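Local atomic coordinates of iron-containing alcohol dehydrogenase (Ralstonia eutropha, PDB entry 3JZD), a protein that probably reduces maleylacetate to 3-oxoadipate with NADH or NADPH as a homodimeric, metal-binding dehydrogenase in the breakdown of aromatic compounds. Residues A296-F299 against D300-Q303; E342-R345 against A346-A350. One frame throughout, in Å; residues are numbered along the deposited sequence.

Interactions 1 and 2 are each a local contact between successive turns of one helix, in the all-helical C-terminal part of the chain. Interaction 1 lies on helix 294-304 and is mostly buried. Interaction 2 lies on helix 341-353, further from the chain centre, and is only partly buried. Their centres are about 19 Å apart and they do not touch, but helix 257-272 packs against both. The chemistry differs. In residues 296-303 leucines and a phenylalanine face neighbouring helices, and no side-chain hydrogen bond joins the two turns. In residues 342-350 an arginine-glutamine bond joins them on the side that carries the polar residues.

Interaction 1 of 2, residues A296-F299 against D300-Q303; sequences ATLF and DLAQ
Phe299 has CG anti to its own N (chi1 180°), which carries the ring along the helix toward Gln303, one turn on. Gln303 takes the same first torsion and stays extended beyond CG. The two side chains therefore run side by side and point the same way. Phe299 CE1 comes 3.9 Å from Gln303 OE1, in an oblique approach. The ring and the amide plane are 66° apart, so the two do not stack. Asp300 meets the same ring differently. Its OD1 lies in the ring plane at the edge, 3.7 Å from Phe299 CD1, and the carboxylate is turned 72° from the ring. Asp300 OD2 forms a salt bridge with Arg356, whose side chain also touches Phe299 and Ala296. The charge is thus met close to the C-terminus of the chain.

On another side of the helix, Leu298 and Leu301 lie alongside each other, with their CD2 methyls 3.9 Å apart. Both are buried. Leu298 packs on helices 165-182, 257-272 and 277-287, and both leucines touch Ile176 of helix 165-182.

The backbone beneath is regular. Asp300 N donates to Ala296 O at 3.0 Å, and Leu301 N to Thr297 O at 3.0 Å. Gln303 N reaches Phe299 O at 2.9 Å. Phe299 O also receives a weak bond from Ala302 N, at 3.1 Å. Thr297 turns elsewhere and uses OG1 with Gln292 and Ser293 O, before the start of the helix.

The arrangement is that of an amphipathic alpha-helix with i to i+4 bonds, packed into the helical C-terminal domain of iron-containing alcohol dehydrogenases.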
# COMPACT_ATOMS: atom_id res chain seq x y z
N ALA A 296 22.28 17.90 4.51
CA ALA A 296 22.25 19.36 4.50
C ALA A 296 20.87 19.89 4.17
O ALA A 296 20.44 20.92 4.73
CB ALA A 296 23.29 19.93 3.53
N THR A 297 20.19 19.20 3.25
CA THR A 297 18.88 19.61 2.79
C THR A 297 17.85 19.54 3.91
O THR A 297 17.06 20.46 4.07
CB THR A 297 18.46 18.84 1.49
OG1 THR A 297 19.45 19.04 0.48
CG2 THR A 297 17.12 19.32 0.95
N LEU A 298 17.86 18.45 4.69
CA LEU A 298 16.90 18.29 5.79
C LEU A 298 17.19 19.25 6.95
O LEU A 298 16.28 19.74 7.62
CB LEU A 298 16.87 16.80 6.24
CG LEU A 298 16.19 15.97 5.13
CD1 LEU A 298 16.43 14.50 5.24
CD2 LEU A 298 14.65 16.34 5.16
N PHE A 299 18.47 19.52 7.17
CA PHE A 299 18.90 20.52 8.13
C PHE A 299 18.29 21.86 7.75
O PHE A 299 17.68 22.51 8.59
CB PHE A 299 20.40 20.65 8.13
CG PHE A 299 20.91 21.66 9.09
CD1 PHE A 299 20.99 23.00 8.72
CD2 PHE A 299 21.35 21.28 10.34
CE1 PHE A 299 21.50 23.97 9.62
CE2 PHE A 299 21.87 22.26 11.23
CZ PHE A 299 21.93 23.58 10.86
N ASP A 300 18.46 22.25 6.49
CA ASP A 300 17.89 23.52 6.01
C ASP A 300 16.37 23.56 6.10
O ASP A 300 15.80 24.62 6.36
CB ASP A 300 18.26 23.82 4.54
CG ASP A 300 19.71 24.12 4.34
OD1 ASP A 300 20.43 24.32 5.34
OD2 ASP A 300 20.15 24.11 3.16
N LEU A 301 15.71 22.44 5.86
CA LEU A 301 14.24 22.41 5.93
C LEU A 301 13.77 22.74 7.34
O LEU A 301 12.73 23.41 7.55
CB LEU A 301 13.73 21.02 5.53
CG LEU A 301 12.25 20.76 5.28
CD1 LEU A 301 11.78 21.72 4.19
CD2 LEU A 301 12.09 19.28 4.87
N ALA A 302 14.56 22.29 8.33
CA ALA A 302 14.24 22.57 9.73
C ALA A 302 14.57 24.02 10.03
O ALA A 302 13.72 24.76 10.54
CB ALA A 302 15.04 21.67 10.71
N GLN A 303 15.80 24.40 9.71
CA GLN A 303 16.28 25.71 10.07
C GLN A 303 15.52 26.89 9.46
O GLN A 303 15.19 27.83 10.16
CB GLN A 303 17.74 25.87 9.72
CG GLN A 303 18.29 27.03 10.56
CD GLN A 303 19.65 27.43 10.16
OE1 GLN A 303 19.95 27.51 8.97
NE2 GLN A 303 20.48 27.75 11.15

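Interaction 2 of 2, residues E342-R345 against A346-A350; sequences EPIR and ALLQA
Arg345 and Gln349 face each other one turn apart on an amphipathic alpha-helix of the helical C-terminal domain. The guanidinium and amide planes are 26° apart, so the groups are nearly coplanar. Gln349 OE1 sits at the guanidinium edge and is gripped by both terminal nitrogens. Arg345 NH2 makes the weaker bond, at 3.3 Å. Both side chains bend at chi2 (65° in Arg345, 67° in Gln349), which brings their ends together. Other partners hold the pair: Arg345 NE forms a salt bridge with Asp322, and Gln349 NE2 bonds to Glu318 and Glu353. The bonds to Asp322 and Glu318 tie the helix to helix 321-328 and the residues before it, while Glu353 is one turn further along the same helix.

The apolar side chains of Ile344, Leu347 and Leu348 are buried. Ile344 CG2 lies 4.0 Å from Leu348 CD1, where the two chains cross at a slant. Ile344 and Leu347 both pack on Leu241, while Leu348 meets Ala325.

Main-chain i to i+4 bonds link the turns, such as Leu348 N to Ile344 O at 3.0 Å. The shorter side-chain bond runs from Arg345 NH1 to a lone pair of Gln349 OE1, at 2.8 Å and in the plane of the carbonyl.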
# COMPACT_ATOMS: atom_id res chain seq x y z
N GLU A 342 33.65 6.52 18.83
CA GLU A 342 34.16 7.80 18.38
C GLU A 342 33.27 8.50 17.36
O GLU A 342 32.90 9.63 17.57
CB GLU A 342 35.61 7.70 17.90
CG GLU A 342 36.22 9.08 17.55
CD GLU A 342 37.59 9.03 16.85
OE1 GLU A 342 38.57 8.51 17.45
OE2 GLU A 342 37.69 9.58 15.71
N PRO A 343 32.96 7.86 16.24
CA PRO A 343 32.08 8.55 15.32
C PRO A 343 30.67 8.81 15.90
O PRO A 343 30.05 9.77 15.53
CB PRO A 343 32.04 7.62 14.10
CG PRO A 343 32.38 6.23 14.64
CD PRO A 343 33.37 6.53 15.75
N ILE A 344 30.17 7.98 16.82
CA ILE A 344 28.88 8.28 17.47
C ILE A 344 29.01 9.51 18.37
O ILE A 344 28.13 10.38 18.39
CB ILE A 344 28.29 7.10 18.28
CG1 ILE A 344 27.68 6.08 17.32
CG2 ILE A 344 27.22 7.58 19.32
CD1 ILE A 344 26.44 6.54 16.56
N ARG A 345 30.13 9.58 19.09
CA ARG A 345 30.38 10.72 19.96
C ARG A 345 30.51 12.02 19.13
O ARG A 345 30.08 13.07 19.58
CB ARG A 345 31.63 10.51 20.80
CG ARG A 345 31.92 11.71 21.69
CD ARG A 345 30.81 11.88 22.72
NE ARG A 345 31.09 12.96 23.64
CZ ARG A 345 30.88 14.24 23.36
NH1 ARG A 345 30.44 14.61 22.15
NH2 ARG A 345 31.15 15.16 24.27
N ALA A 346 31.10 11.94 17.94
CA ALA A 346 31.24 13.11 17.05
C ALA A 346 29.86 13.50 16.43
O ALA A 346 29.58 14.69 16.23
CB ALA A 346 32.27 12.80 15.91
N LEU A 347 29.02 12.49 16.16
CA LEU A 347 27.66 12.74 15.66
C LEU A 347 26.95 13.55 16.72
O LEU A 347 26.37 14.57 16.44
CB LEU A 347 26.89 11.43 15.45
CG LEU A 347 25.41 11.42 15.02
CD1 LEU A 347 24.97 10.01 14.56
CD2 LEU A 347 24.44 11.99 16.17
N LEU A 348 27.03 13.09 17.96
CA LEU A 348 26.38 13.76 19.08
C LEU A 348 26.86 15.19 19.32
O LEU A 348 26.06 16.06 19.68
CB LEU A 348 26.58 12.92 20.34
CG LEU A 348 25.72 11.66 20.44
CD1 LEU A 348 26.20 10.76 21.53
CD2 LEU A 348 24.29 12.07 20.67
N GLN A 349 28.16 15.44 19.12
CA GLN A 349 28.71 16.76 19.35
C GLN A 349 28.15 17.72 18.28
O GLN A 349 27.77 18.86 18.59
CB GLN A 349 30.23 16.74 19.25
CG GLN A 349 30.89 18.06 19.63
CD GLN A 349 30.70 18.36 21.11
OE1 GLN A 349 30.69 17.44 21.93
NE2 GLN A 349 30.56 19.62 21.44
N ALA A 350 28.14 17.27 17.03
CA ALA A 350 27.62 18.06 15.91
C ALA A 350 26.11 18.36 16.07
O ALA A 350 25.66 19.45 15.76
CB ALA A 350 27.89 17.33 14.55